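Local coordinates for protein anthranilate synthase component I (Streptococcus pneumoniae serotype 4, PDB 5KCK) that serves as component one of an anthranilate synthase, a mixed helix-and-strand protein found here as an assembly of two copies, at residues 177-182 against 230-235; 206-211 against 376-381; 314-319 against 358-363. One frame throughout, in Å; residues are numbered along the deposited sequence.

Contact 1: residues 177-182 against 230-235; sequences LDLSPL and YRNLRV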
ATOM      1  N   LEU A 177     -19.429  -7.434   7.205  1.00 44.50           N
ATOM      2  CA  LEU A 177     -19.862  -7.394   5.815  1.00 44.66           C
ATOM      3  C   LEU A 177     -21.065  -8.306   5.609  1.00 47.32           C
ATOM      4  O   LEU A 177     -21.077  -9.454   6.066  1.00 45.85           O
ATOM      5  CB  LEU A 177     -18.715  -7.793   4.882  1.00 42.24           C
ATOM      6  CG  LEU A 177     -17.585  -6.766   4.738  1.00 43.96           C
ATOM      7  CD1 LEU A 177     -16.650  -7.095   3.575  1.00 42.58           C
ATOM      8  CD2 LEU A 177     -18.175  -5.391   4.556  1.00 42.25           C
ATOM      9  N   ASP A 178     -22.088  -7.775   4.937  1.00 52.14           N
ATOM     10  CA  ASP A 178     -23.309  -8.512   4.618  1.00 55.20           C
ATOM     11  C   ASP A 178     -23.104  -9.209   3.274  1.00 58.06           C
ATOM     12  O   ASP A 178     -23.640  -8.811   2.234  1.00 55.52           O
ATOM     13  CB  ASP A 178     -24.506  -7.563   4.613  1.00 57.32           C
ATOM     14  CG  ASP A 178     -25.834  -8.267   4.382  1.00 60.52           C
ATOM     15  OD1 ASP A 178     -25.883  -9.515   4.405  1.00 65.30           O
ATOM     16  OD2 ASP A 178     -26.841  -7.554   4.187  1.00 60.05           O
ATOM     17  N   LEU A 179     -22.298 -10.275   3.301  1.00 56.01           N
ATOM     18  CA  LEU A 179     -21.974 -11.017   2.080  1.00 56.68           C
ATOM     19  C   LEU A 179     -22.734 -12.329   1.966  1.00 63.52           C
ATOM     20  O   LEU A 179     -22.123 -13.396   1.861  1.00 68.51           O
ATOM     21  CB  LEU A 179     -20.478 -11.328   1.999  1.00 55.23           C
ATOM     22  CG  LEU A 179     -19.467 -10.188   1.962  1.00 55.41           C
ATOM     23  CD1 LEU A 179     -18.052 -10.752   1.832  1.00 55.38           C
ATOM     24  CD2 LEU A 179     -19.811  -9.258   0.826  1.00 53.40           C
ATOM     25  N   SER A 180     -24.056 -12.268   1.957  1.00 66.04           N
ATOM     26  CA  SER A 180     -24.837 -13.461   1.674  1.00 69.59           C
ATOM     27  C   SER A 180     -24.468 -13.988   0.287  1.00 62.10           C
ATOM     28  O   SER A 180     -24.422 -13.208  -0.677  1.00 61.62           O
ATOM     29  CB  SER A 180     -26.332 -13.143   1.759  1.00 75.52           C
ATOM     30  OG  SER A 180     -27.127 -14.289   1.527  1.00 84.67           O
ATOM     31  N   PRO A 181     -24.190 -15.280   0.139  1.00 60.69           N
ATOM     32  CA  PRO A 181     -23.798 -15.802  -1.173  1.00 59.96           C
ATOM     33  C   PRO A 181     -24.995 -16.076  -2.074  1.00 56.09           C
ATOM     34  O   PRO A 181     -26.065 -16.502  -1.633  1.00 57.33           O
ATOM     35  CB  PRO A 181     -23.051 -17.098  -0.829  1.00 60.41           C
ATOM     36  CG  PRO A 181     -23.541 -17.501   0.552  1.00 62.43           C
ATOM     37  CD  PRO A 181     -24.358 -16.358   1.133  1.00 62.99           C
ATOM     38  N   LEU A 182     -24.791 -15.830  -3.362  1.00 48.03           N
ATOM     39  CA  LEU A 182     -25.855 -15.911  -4.351  1.00 45.88           C
ATOM     40  C   LEU A 182     -25.915 -17.290  -4.996  1.00 49.11           C
ATOM     41  O   LEU A 182     -24.895 -17.963  -5.182  1.00 46.79           O
ATOM     42  CB  LEU A 182     -25.650 -14.848  -5.428  1.00 51.08           C
ATOM     43  CG  LEU A 182     -25.639 -13.406  -4.933  1.00 47.35           C
ATOM     44  CD1 LEU A 182     -24.779 -12.543  -5.844  1.00 51.93           C
ATOM     45  CD2 LEU A 182     -27.052 -12.881  -4.879  1.00 39.79           C
ATOM     46  N   TYR A 230     -18.587  -5.018  -3.046  1.00 28.53           N
ATOM     47  CA  TYR A 230     -17.485  -4.216  -3.576  1.00 20.91           C
ATOM     48  C   TYR A 230     -16.347  -4.109  -2.568  1.00 32.04           C
ATOM     49  O   TYR A 230     -15.177  -4.270  -2.932  1.00 21.42           O
ATOM     50  CB  TYR A 230     -17.968  -2.822  -3.985  1.00 20.04           C
ATOM     51  CG  TYR A 230     -16.855  -1.980  -4.593  1.00 30.77           C
ATOM     52  CD1 TYR A 230     -16.327  -2.296  -5.840  1.00 29.14           C
ATOM     53  CD2 TYR A 230     -16.317  -0.890  -3.916  1.00 23.36           C
ATOM     54  CE1 TYR A 230     -15.298  -1.549  -6.403  1.00 21.72           C
ATOM     55  CE2 TYR A 230     -15.284  -0.135  -4.469  1.00 22.11           C
ATOM     56  CZ  TYR A 230     -14.781  -0.471  -5.717  1.00 26.79           C
ATOM     57  OH  TYR A 230     -13.761   0.263  -6.286  1.00 27.78           O
ATOM     58  N   ARG A 231     -16.670  -3.856  -1.289  1.00 22.00           N
ATOM     59  CA  ARG A 231     -15.625  -3.755  -0.272  1.00 26.96           C
ATOM     60  C   ARG A 231     -14.808  -5.035  -0.198  1.00 28.81           C
ATOM     61  O   ARG A 231     -13.583  -4.994  -0.017  1.00 26.28           O
ATOM     62  CB  ARG A 231     -16.235  -3.435   1.097  1.00 23.36           C
ATOM     63  CG  ARG A 231     -16.916  -2.070   1.185  1.00 22.71           C
ATOM     64  CD  ARG A 231     -17.659  -1.931   2.521  1.00 23.61           C
ATOM     65  NE  ARG A 231     -16.739  -2.067   3.646  1.00 24.56           N
ATOM     66  CZ  ARG A 231     -17.111  -2.230   4.911  1.00 36.82           C
ATOM     67  NH1 ARG A 231     -18.399  -2.292   5.234  1.00 26.02           N
ATOM     68  NH2 ARG A 231     -16.187  -2.344   5.850  1.00 26.63           N
ATOM     69  N   ASN A 232     -15.462  -6.185  -0.342  1.00 28.81           N
ATOM     70  CA  ASN A 232     -14.715  -7.434  -0.307  1.00 28.03           C
ATOM     71  C   ASN A 232     -13.968  -7.659  -1.612  1.00 32.56           C
ATOM     72  O   ASN A 232     -12.852  -8.193  -1.610  1.00 32.85           O
ATOM     73  CB  ASN A 232     -15.647  -8.608  -0.019  1.00 29.06           C
ATOM     74  CG  ASN A 232     -14.880  -9.885   0.280  1.00 41.81           C
ATOM     75  OD1 ASN A 232     -14.095  -9.943   1.235  1.00 44.33           O
ATOM     76  ND2 ASN A 232     -15.087 -10.909  -0.542  1.00 38.70           N
ATOM     77  N   LEU A 233     -14.567  -7.237  -2.727  1.00 23.40           N
ATOM     78  CA  LEU A 233     -13.956  -7.434  -4.036  1.00 27.00           C
ATOM     79  C   LEU A 233     -12.616  -6.717  -4.137  1.00 29.38           C
ATOM     80  O   LEU A 233     -11.639  -7.279  -4.648  1.00 32.08           O
ATOM     81  CB  LEU A 233     -14.909  -6.943  -5.129  1.00 23.73           C
ATOM     82  CG  LEU A 233     -14.456  -7.201  -6.571  1.00 30.91           C
ATOM     83  CD1 LEU A 233     -14.398  -8.702  -6.853  1.00 27.67           C
ATOM     84  CD2 LEU A 233     -15.366  -6.492  -7.563  1.00 22.24           C
ATOM     85  N   ARG A 234     -12.545  -5.474  -3.654  1.00 30.02           N
ATOM     86  CA  ARG A 234     -11.316  -4.708  -3.807  1.00 30.51           C
ATOM     87  C   ARG A 234     -10.191  -5.247  -2.937  1.00 33.28           C
ATOM     88  O   ARG A 234      -9.025  -4.926  -3.190  1.00 35.45           O
ATOM     89  CB  ARG A 234     -11.572  -3.219  -3.521  1.00 31.03           C
ATOM     90  CG  ARG A 234     -12.106  -2.914  -2.145  1.00 30.26           C
ATOM     91  CD  ARG A 234     -12.825  -1.554  -2.098  1.00 33.02           C
ATOM     92  NE  ARG A 234     -11.944  -0.394  -2.254  1.00 28.80           N
ATOM     93  CZ  ARG A 234     -11.037  -0.011  -1.357  1.00 30.00           C
ATOM     94  NH1 ARG A 234     -10.860  -0.699  -0.229  1.00 27.07           N
ATOM     95  NH2 ARG A 234     -10.293   1.060  -1.590  1.00 27.28           N
ATOM     96  N   VAL A 235     -10.498  -6.080  -1.944  1.00 28.93           N
ATOM     97  CA  VAL A 235      -9.447  -6.769  -1.198  1.00 33.16           C
ATOM     98  C   VAL A 235      -9.037  -8.071  -1.880  1.00 35.64           C
ATOM     99  O   VAL A 235      -7.854  -8.421  -1.902  1.00 39.79           O
ATOM    100  CB  VAL A 235      -9.898  -7.013   0.258  1.00 33.86           C
ATOM    101  CG1 VAL A 235      -8.885  -7.889   0.989  1.00 34.36           C
ATOM    102  CG2 VAL A 235     -10.070  -5.685   0.976  1.00 32.42           C
TER
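L177 lays its CD2 methyl over one face of the R231 guanidinium, where an inverse gamma turn centred on D178 brings a loop against helix 226-236. The evidence for a face approach is that CD2 stands 3.2 Å above the guanidinium plane, displaced toward its rim on the NH1 side; L177 CD2 is 3.4 Å from R231 CZ but 3.9 Å from R231 NH2. The other branch of the same leucine diverges along the helix, and L177 CD1 comes 4.0 Å from N232 CB. With CG set beside the backbone N (chi1 -72°), the L177 fork thus spans two consecutive helix residues.

L179, on the far side of the turn, adds a second apolar touch. Its CD1 meets the amide end of N232 at 3.6 Å from N232 CG, the two side chains crossing at about a right angle. N232 presents its carboxamide there because CG lies anti to the backbone N (chi1 -169°). No hydrogen bond joins the two segments, so this interface of 202 Å² rests on packing.

The second shell holds the arginine: R231 NH2 forms a salt bridge with D10, which is consistent with a fixed guanidinium plane; the link from NH1 to D228 is long and weak. D228 OD2 also accepts from D178 N, tying the turn to the helix directly. R231 itself packs on M19 of the second subunit, and R234 pairs with E30 there, so the contact borders the subunit interface. Within the turn itself, L179 N and L177 O are 3.1 Å apart in a weak hydrogen bond.

Contact 2: residues 206-211 against 376-381; sequences NGDMFQ and MRRIYE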
ATOM      1  N   ASN A 206     -14.026 -24.656 -41.461  1.00 53.79           N
ATOM      2  CA  ASN A 206     -14.418 -24.363 -42.834  1.00 60.04           C
ATOM      3  C   ASN A 206     -13.833 -23.043 -43.352  1.00 61.59           C
ATOM      4  O   ASN A 206     -14.215 -22.592 -44.438  1.00 66.32           O
ATOM      5  CB  ASN A 206     -15.948 -24.341 -42.939  1.00 67.36           C
ATOM      6  CG  ASN A 206     -16.453 -24.687 -44.335  1.00 84.38           C
ATOM      7  OD1 ASN A 206     -15.823 -25.451 -45.069  1.00 90.32           O
ATOM      8  ND2 ASN A 206     -17.599 -24.124 -44.704  1.00 89.79           N
ATOM      9  N   GLY A 207     -12.922 -22.421 -42.606  1.00 47.70           N
ATOM     10  CA  GLY A 207     -12.272 -21.202 -43.045  1.00 49.23           C
ATOM     11  C   GLY A 207     -13.024 -19.917 -42.769  1.00 52.80           C
ATOM     12  O   GLY A 207     -12.590 -18.857 -43.235  1.00 52.54           O
ATOM     13  N   ASP A 208     -14.127 -19.968 -42.017  1.00 44.35           N
ATOM     14  CA  ASP A 208     -14.957 -18.780 -41.836  1.00 45.39           C
ATOM     15  C   ASP A 208     -14.237 -17.701 -41.033  1.00 42.87           C
ATOM     16  O   ASP A 208     -14.468 -16.506 -41.258  1.00 40.88           O
ATOM     17  CB  ASP A 208     -16.278 -19.169 -41.166  1.00 42.44           C
ATOM     18  CG  ASP A 208     -17.195 -17.980 -40.922  1.00 49.51           C
ATOM     19  OD1 ASP A 208     -17.781 -17.464 -41.903  1.00 46.03           O
ATOM     20  OD2 ASP A 208     -17.342 -17.572 -39.743  1.00 46.23           O
HETATM   21  N   MSE A 209     -13.362 -18.100 -40.112  1.00 43.17           N
HETATM   22  CA  MSE A 209     -12.684 -17.183 -39.196  1.00 39.22           C
HETATM   23  C   MSE A 209     -11.667 -17.984 -38.393  1.00 39.42           C
HETATM   24  O   MSE A 209     -11.603 -19.207 -38.516  1.00 40.67           O
HETATM   25  CB  MSE A 209     -13.686 -16.487 -38.263  1.00 37.51           C
HETATM   26  CG  MSE A 209     -14.667 -17.448 -37.599  1.00 55.03           C
HETATM   27 SE   MSE A 209     -15.978 -16.650 -36.372  1.00 59.70          SE
HETATM   28  CE  MSE A 209     -17.111 -18.228 -36.107  1.00 53.58           C
ATOM     29  N   PHE A 210     -10.884 -17.304 -37.562  1.00 38.32           N
ATOM     30  CA  PHE A 210      -9.842 -17.966 -36.786  1.00 38.61           C
ATOM     31  C   PHE A 210     -10.199 -18.147 -35.314  1.00 40.15           C
ATOM     32  O   PHE A 210      -9.758 -19.122 -34.696  1.00 47.17           O
ATOM     33  CB  PHE A 210      -8.525 -17.184 -36.899  1.00 49.73           C
ATOM     34  CG  PHE A 210      -7.385 -17.796 -36.125  1.00 58.97           C
ATOM     35  CD1 PHE A 210      -6.666 -18.860 -36.650  1.00 60.05           C
ATOM     36  CD2 PHE A 210      -7.029 -17.303 -34.873  1.00 58.60           C
ATOM     37  CE1 PHE A 210      -5.619 -19.427 -35.940  1.00 60.58           C
ATOM     38  CE2 PHE A 210      -5.986 -17.871 -34.158  1.00 56.63           C
ATOM     39  CZ  PHE A 210      -5.280 -18.934 -34.694  1.00 55.75           C
ATOM     40  N   GLN A 211     -10.976 -17.242 -34.732  1.00 38.21           N
ATOM     41  CA  GLN A 211     -11.276 -17.319 -33.308  1.00 38.83           C
ATOM     42  C   GLN A 211     -12.575 -16.577 -33.045  1.00 39.85           C
ATOM     43  O   GLN A 211     -12.873 -15.572 -33.697  1.00 46.53           O
ATOM     44  CB  GLN A 211     -10.139 -16.738 -32.463  1.00 46.44           C
ATOM     45  CG  GLN A 211     -10.438 -16.656 -30.978  1.00 56.92           C
ATOM     46  CD  GLN A 211      -9.186 -16.752 -30.138  1.00 66.28           C
ATOM     47  OE1 GLN A 211      -9.226 -17.193 -28.989  1.00 67.59           O
ATOM     48  NE2 GLN A 211      -8.058 -16.351 -30.716  1.00 72.51           N
HETATM   49  N   MSE A 376     -17.919 -11.067 -34.782  1.00 29.69           N
HETATM   50  CA  MSE A 376     -19.043 -10.403 -34.137  1.00 28.95           C
HETATM   51  C   MSE A 376     -20.375 -10.770 -34.788  1.00 38.36           C
HETATM   52  O   MSE A 376     -21.383 -10.919 -34.096  1.00 30.50           O
HETATM   53  CB  MSE A 376     -18.850  -8.891 -34.144  1.00 27.75           C
HETATM   54  CG  MSE A 376     -17.768  -8.416 -33.188  1.00 39.16           C
HETATM   55 SE   MSE A 376     -17.624  -6.462 -33.088  1.00 49.91          SE
HETATM   56  CE  MSE A 376     -17.319  -6.088 -34.992  1.00 32.49           C
ATOM     57  N   ARG A 377     -20.392 -10.928 -36.115  1.00 32.12           N
ATOM     58  CA  ARG A 377     -21.618 -11.397 -36.753  1.00 37.70           C
ATOM     59  C   ARG A 377     -21.959 -12.815 -36.302  1.00 41.98           C
ATOM     60  O   ARG A 377     -23.124 -13.120 -36.017  1.00 36.43           O
ATOM     61  CB  ARG A 377     -21.494 -11.307 -38.278  1.00 37.75           C
ATOM     62  CG  ARG A 377     -21.386  -9.849 -38.788  1.00 44.18           C
ATOM     63  CD  ARG A 377     -21.512  -9.745 -40.310  1.00 53.65           C
ATOM     64  NE  ARG A 377     -22.744 -10.373 -40.797  1.00 66.38           N
ATOM     65  CZ  ARG A 377     -23.837  -9.716 -41.179  1.00 68.14           C
ATOM     66  NH1 ARG A 377     -23.872  -8.391 -41.152  1.00 71.46           N
ATOM     67  NH2 ARG A 377     -24.898 -10.389 -41.600  1.00 69.68           N
ATOM     68  N   ARG A 378     -20.948 -13.684 -36.190  1.00 35.00           N
ATOM     69  CA  ARG A 378     -21.195 -15.057 -35.758  1.00 36.04           C
ATOM     70  C   ARG A 378     -21.647 -15.116 -34.302  1.00 38.12           C
ATOM     71  O   ARG A 378     -22.514 -15.927 -33.952  1.00 35.73           O
ATOM     72  CB  ARG A 378     -19.947 -15.903 -35.965  1.00 36.59           C
ATOM     73  CG  ARG A 378     -19.516 -16.009 -37.431  1.00 48.13           C
ATOM     74  CD  ARG A 378     -20.634 -16.522 -38.345  1.00 40.55           C
ATOM     75  NE  ARG A 378     -20.106 -16.898 -39.652  1.00 42.48           N
ATOM     76  CZ  ARG A 378     -20.843 -17.122 -40.734  1.00 46.65           C
ATOM     77  NH1 ARG A 378     -22.161 -17.004 -40.680  1.00 49.00           N
ATOM     78  NH2 ARG A 378     -20.257 -17.461 -41.874  1.00 46.48           N
ATOM     79  N   ILE A 379     -21.079 -14.262 -33.445  1.00 32.69           N
ATOM     80  CA  ILE A 379     -21.480 -14.234 -32.039  1.00 41.09           C
ATOM     81  C   ILE A 379     -22.974 -13.973 -31.910  1.00 43.34           C
ATOM     82  O   ILE A 379     -23.658 -14.598 -31.091  1.00 43.30           O
ATOM     83  CB  ILE A 379     -20.655 -13.191 -31.261  1.00 37.17           C
ATOM     84  CG1 ILE A 379     -19.234 -13.707 -31.037  1.00 29.18           C
ATOM     85  CG2 ILE A 379     -21.337 -12.832 -29.919  1.00 28.37           C
ATOM     86  CD1 ILE A 379     -18.258 -12.627 -30.605  1.00 27.49           C
ATOM     87  N   TYR A 380     -23.512 -13.070 -32.724  1.00 32.27           N
ATOM     88  CA  TYR A 380     -24.928 -12.760 -32.622  1.00 38.60           C
ATOM     89  C   TYR A 380     -25.810 -13.667 -33.471  1.00 42.59           C
ATOM     90  O   TYR A 380     -27.036 -13.504 -33.462  1.00 41.19           O
ATOM     91  CB  TYR A 380     -25.161 -11.289 -32.952  1.00 32.21           C
ATOM     92  CG  TYR A 380     -25.043 -10.435 -31.711  1.00 42.60           C
ATOM     93  CD1 TYR A 380     -24.934 -11.028 -30.454  1.00 36.05           C
ATOM     94  CD2 TYR A 380     -25.060  -9.049 -31.781  1.00 36.01           C
ATOM     95  CE1 TYR A 380     -24.839 -10.267 -29.307  1.00 33.48           C
ATOM     96  CE2 TYR A 380     -24.961  -8.276 -30.636  1.00 30.07           C
ATOM     97  CZ  TYR A 380     -24.847  -8.891 -29.405  1.00 30.68           C
ATOM     98  OH  TYR A 380     -24.759  -8.130 -28.260  1.00 25.87           O
ATOM     99  N   GLU A 381     -25.225 -14.626 -34.182  1.00 36.46           N
ATOM    100  CA  GLU A 381     -26.002 -15.732 -34.716  1.00 39.14           C
ATOM    101  C   GLU A 381     -26.108 -16.877 -33.722  1.00 38.99           C
ATOM    102  O   GLU A 381     -27.027 -17.691 -33.829  1.00 47.19           O
ATOM    103  CB  GLU A 381     -25.391 -16.226 -36.037  1.00 40.41           C
ATOM    104  CG  GLU A 381     -25.470 -15.185 -37.160  1.00 40.79           C
ATOM    105  CD  GLU A 381     -24.646 -15.539 -38.400  1.00 58.02           C
ATOM    106  OE1 GLU A 381     -23.954 -16.581 -38.415  1.00 54.89           O
ATOM    107  OE2 GLU A 381     -24.693 -14.754 -39.370  1.00 61.10           O
TER
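D208 and R378 form a salt bridge between the loop that follows helix 190-205 and helix 372-382. The loop starts with a Schellman motif, in which G207, with positive phi, is the C-prime residue, and D208 N and G207 N return to L203 O and I204 O. It ends in a classic beta bulge, F210 and Q211 both facing A370. D208 and M209 bridge these two features.

The ionic interactions engage three sites on one guanidinium. R378 NE donates to D208 OD2 at 2.8 Å, with an N-H...O angle of 167°. R378 NH2 reaches D208 OD1 at 2.5 Å, a separation short enough that its exact value is doubtful, although the pairing is clear. The carboxylate sits at the guanidinium edge yet is turned 46° from its plane, so OD2 is met from above the carboxylate plane. On the remaining corner, R378 NH1 donates to E381 OE1 at 2.9 Å, using the syn lone pair of that oxygen. Two carboxylates thus sit at different edges of one cation, which would be expected to offset their mutual repulsion and restrict its rotation. D208 OD1 has a second cationic partner in R374, on the same helix as R378.

The apolar contact lies along the aliphatic stem of the arginine. R378 bends at chi2 (-55°), and the extended side chain of M209, a selenomethionine, runs obliquely to the stem; M209 SE is 3.7 Å from R378 CG. L203 touches D208, M209 and R378 alike. The terminal methyl comes closer than the selenium: M209 CE lies 3.5 Å from R378 CG.

Contact 3: residues 314-319 against 358-363; sequences IGRISE and LKATLP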
ATOM      1  N   ILE A 314      -3.968   1.209 -33.230  1.00 28.38           N
ATOM      2  CA  ILE A 314      -3.298   2.474 -32.954  1.00 24.97           C
ATOM      3  C   ILE A 314      -2.772   3.093 -34.248  1.00 27.05           C
ATOM      4  O   ILE A 314      -2.880   4.307 -34.462  1.00 24.91           O
ATOM      5  CB  ILE A 314      -2.186   2.245 -31.912  1.00 25.48           C
ATOM      6  CG1 ILE A 314      -2.818   1.926 -30.550  1.00 28.50           C
ATOM      7  CG2 ILE A 314      -1.234   3.439 -31.828  1.00 21.72           C
ATOM      8  CD1 ILE A 314      -1.812   1.648 -29.435  1.00 22.20           C
ATOM      9  N   GLY A 315      -2.237   2.263 -35.146  1.00 28.48           N
ATOM     10  CA  GLY A 315      -1.672   2.779 -36.384  1.00 23.60           C
ATOM     11  C   GLY A 315      -2.689   3.478 -37.266  1.00 26.64           C
ATOM     12  O   GLY A 315      -2.349   4.427 -37.973  1.00 28.67           O
ATOM     13  N   ARG A 316      -3.948   3.033 -37.228  1.00 28.07           N
ATOM     14  CA  ARG A 316      -4.992   3.663 -38.033  1.00 28.64           C
ATOM     15  C   ARG A 316      -5.333   5.076 -37.570  1.00 25.76           C
ATOM     16  O   ARG A 316      -5.878   5.850 -38.358  1.00 28.83           O
ATOM     17  CB  ARG A 316      -6.267   2.813 -38.022  1.00 25.49           C
ATOM     18  CG  ARG A 316      -6.139   1.473 -38.737  1.00 36.85           C
ATOM     19  CD  ARG A 316      -7.511   0.870 -39.077  1.00 44.66           C
ATOM     20  NE  ARG A 316      -8.450   0.866 -37.952  1.00 49.70           N
ATOM     21  CZ  ARG A 316      -8.467  -0.060 -36.994  1.00 56.61           C
ATOM     22  NH1 ARG A 316      -7.587  -1.055 -37.015  1.00 58.12           N
ATOM     23  NH2 ARG A 316      -9.363   0.006 -36.016  1.00 51.85           N
ATOM     24  N   ILE A 317      -5.029   5.440 -36.326  1.00 22.81           N
ATOM     25  CA  ILE A 317      -5.416   6.741 -35.797  1.00 19.30           C
ATOM     26  C   ILE A 317      -4.215   7.571 -35.370  1.00 24.17           C
ATOM     27  O   ILE A 317      -4.379   8.565 -34.664  1.00 23.48           O
ATOM     28  CB  ILE A 317      -6.404   6.598 -34.623  1.00 19.99           C
ATOM     29  CG1 ILE A 317      -5.750   5.806 -33.492  1.00 21.46           C
ATOM     30  CG2 ILE A 317      -7.712   5.943 -35.080  1.00 19.64           C
ATOM     31  CD1 ILE A 317      -6.555   5.797 -32.205  1.00 24.02           C
ATOM     32  N   SER A 318      -3.007   7.185 -35.772  1.00 20.04           N
ATOM     33  CA  SER A 318      -1.808   7.843 -35.280  1.00 20.15           C
ATOM     34  C   SER A 318      -0.883   8.209 -36.432  1.00 20.83           C
ATOM     35  O   SER A 318      -1.099   7.821 -37.585  1.00 27.24           O
ATOM     36  CB  SER A 318      -1.053   6.940 -34.289  1.00 20.58           C
ATOM     37  OG  SER A 318      -1.855   6.597 -33.175  1.00 32.19           O
ATOM     38  N   GLU A 319       0.159   8.978 -36.126  0.57 25.52           N
ATOM     39  CA  GLU A 319       1.270   9.053 -37.064  0.57 28.98           C
ATOM     40  C   GLU A 319       1.892   7.667 -37.150  0.57 28.95           C
ATOM     41  O   GLU A 319       2.290   7.094 -36.130  0.57 26.89           O
ATOM     42  CB  GLU A 319       2.302  10.095 -36.637  0.57 29.09           C
ATOM     43  CG  GLU A 319       3.188  10.591 -37.794  0.57 37.26           C
ATOM     44  CD  GLU A 319       4.281   9.607 -38.192  0.57 44.98           C
ATOM     45  OE1 GLU A 319       5.268   9.471 -37.439  0.57 49.79           O
ATOM     46  OE2 GLU A 319       4.156   8.966 -39.256  0.57 47.21           O
ATOM     47  N   LEU A 358     -11.441   5.099 -28.916  1.00 26.02           N
ATOM     48  CA  LEU A 358     -12.464   4.170 -28.456  1.00 22.82           C
ATOM     49  C   LEU A 358     -13.048   3.394 -29.626  1.00 23.93           C
ATOM     50  O   LEU A 358     -13.166   2.168 -29.573  1.00 25.22           O
ATOM     51  CB  LEU A 358     -13.556   4.935 -27.707  1.00 23.16           C
ATOM     52  CG  LEU A 358     -14.837   4.165 -27.410  1.00 24.95           C
ATOM     53  CD1 LEU A 358     -14.497   2.945 -26.599  1.00 21.15           C
ATOM     54  CD2 LEU A 358     -15.803   5.049 -26.657  1.00 30.18           C
ATOM     55  N   LYS A 359     -13.405   4.095 -30.703  1.00 21.59           N
ATOM     56  CA  LYS A 359     -13.975   3.412 -31.853  1.00 26.56           C
ATOM     57  C   LYS A 359     -12.963   2.493 -32.523  1.00 28.16           C
ATOM     58  O   LYS A 359     -13.351   1.484 -33.117  1.00 32.53           O
ATOM     59  CB  LYS A 359     -14.526   4.434 -32.846  1.00 24.70           C
ATOM     60  CG  LYS A 359     -15.736   5.170 -32.300  1.00 31.18           C
ATOM     61  CD  LYS A 359     -16.526   5.851 -33.388  1.00 38.21           C
ATOM     62  CE  LYS A 359     -15.917   7.176 -33.762  1.00 36.49           C
ATOM     63  NZ  LYS A 359     -16.694   7.792 -34.868  1.00 48.16           N
ATOM     64  N   ALA A 360     -11.669   2.801 -32.418  1.00 22.64           N
ATOM     65  CA  ALA A 360     -10.661   1.961 -33.056  1.00 26.07           C
ATOM     66  C   ALA A 360     -10.437   0.646 -32.320  1.00 29.43           C
ATOM     67  O   ALA A 360      -9.922  -0.293 -32.930  1.00 25.80           O
ATOM     68  CB  ALA A 360      -9.330   2.703 -33.162  1.00 22.61           C
ATOM     69  N   THR A 361     -10.805   0.557 -31.034  1.00 21.07           N
ATOM     70  CA  THR A 361     -10.497  -0.612 -30.219  1.00 21.29           C
ATOM     71  C   THR A 361     -11.714  -1.389 -29.732  1.00 28.94           C
ATOM     72  O   THR A 361     -11.556  -2.548 -29.335  1.00 30.92           O
ATOM     73  CB  THR A 361      -9.677  -0.204 -28.979  1.00 23.23           C
ATOM     74  OG1 THR A 361     -10.376   0.816 -28.254  1.00 27.08           O
ATOM     75  CG2 THR A 361      -8.309   0.324 -29.378  1.00 20.80           C
ATOM     76  N   LEU A 362     -12.902  -0.797 -29.733  1.00 26.78           N
ATOM     77  CA  LEU A 362     -14.068  -1.446 -29.140  1.00 28.14           C
ATOM     78  C   LEU A 362     -14.715  -2.388 -30.150  1.00 24.10           C
ATOM     79  O   LEU A 362     -15.023  -1.967 -31.267  1.00 29.61           O
ATOM     80  CB  LEU A 362     -15.083  -0.397 -28.690  1.00 30.08           C
ATOM     81  CG  LEU A 362     -16.412  -0.873 -28.109  1.00 31.25           C
ATOM     82  CD1 LEU A 362     -16.214  -1.351 -26.700  1.00 25.48           C
ATOM     83  CD2 LEU A 362     -17.439   0.245 -28.164  1.00 37.27           C
ATOM     84  N   PRO A 363     -14.960  -3.653 -29.792  1.00 22.53           N
ATOM     85  CA  PRO A 363     -14.588  -4.260 -28.512  1.00 23.89           C
ATOM     86  C   PRO A 363     -13.262  -4.984 -28.628  1.00 26.09           C
ATOM     87  O   PRO A 363     -12.818  -5.287 -29.741  1.00 32.96           O
ATOM     88  CB  PRO A 363     -15.719  -5.249 -28.261  1.00 26.69           C
ATOM     89  CG  PRO A 363     -16.040  -5.736 -29.653  1.00 31.64           C
ATOM     90  CD  PRO A 363     -15.812  -4.558 -30.587  1.00 25.70           C
TER
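R316 brings the edge of its guanidinium to the backbone carbonyl of A360, which lies near the guanidinium plane. The geometry makes this a weak hydrogen bond: R316 NH2 and A360 O are 3.2 Å apart, and the N-H...O angle is only 125°. A bend at chi3 (-48°) carries the guanidinium there, where NH2 also passes 3.9 Å from A360 CB. The stronger polar partner is D313, one turn earlier, which takes R316 NH1 in a salt bridge; the carbonyl is therefore a secondary attachment.

Next to this polar link is a small apolar one. I317 CG2 meets A360 CB at 4.1 Å, so the one methyl of the alanine is touched by both R316 and I317.

Within each segment one carbonyl accepts two donors. I314 O accepts S318 OG at 2.8 Å and I317 N at 3.1 Å, from opposite faces of its carbonyl plane. L358 O likewise receives two backbone donors, T361 N and L362 N, ahead of the cis peptide before P363.

The contact joins the C-terminal part of helix 297-316 to that of helix 354-361. Strands 324-333 and 338-347 intervene in sequence, and I317 is hydrogen-bonded through its backbone to L349, beyond the second strand. Helix 354-361 is packed in turn by L358 against L71 of helix 70-78, L260 of strand 259-264 and V97 of strand 92-97.

The six segments come along the chain in the order 177-182, 206-211, 230-235, 314-319, 358-363 and 376-381. Contacts 1 and 2 therefore interleave, whereas contact 3 is nested in the loop closed by contact 2. Contact 1 stands apart, its centre 37 Å from that of contact 2 and 36 Å from that of contact 3, with which it lies on opposite sides of the chain's centre. Contacts 2 and 3 have centres 22 Å apart and touch directly: M376 SE packs 3.6 Å from P363 CD, coupling helix 372-382 to segment 358-363. Only contact 1 reaches the second subunit; the other two join elements within one chain.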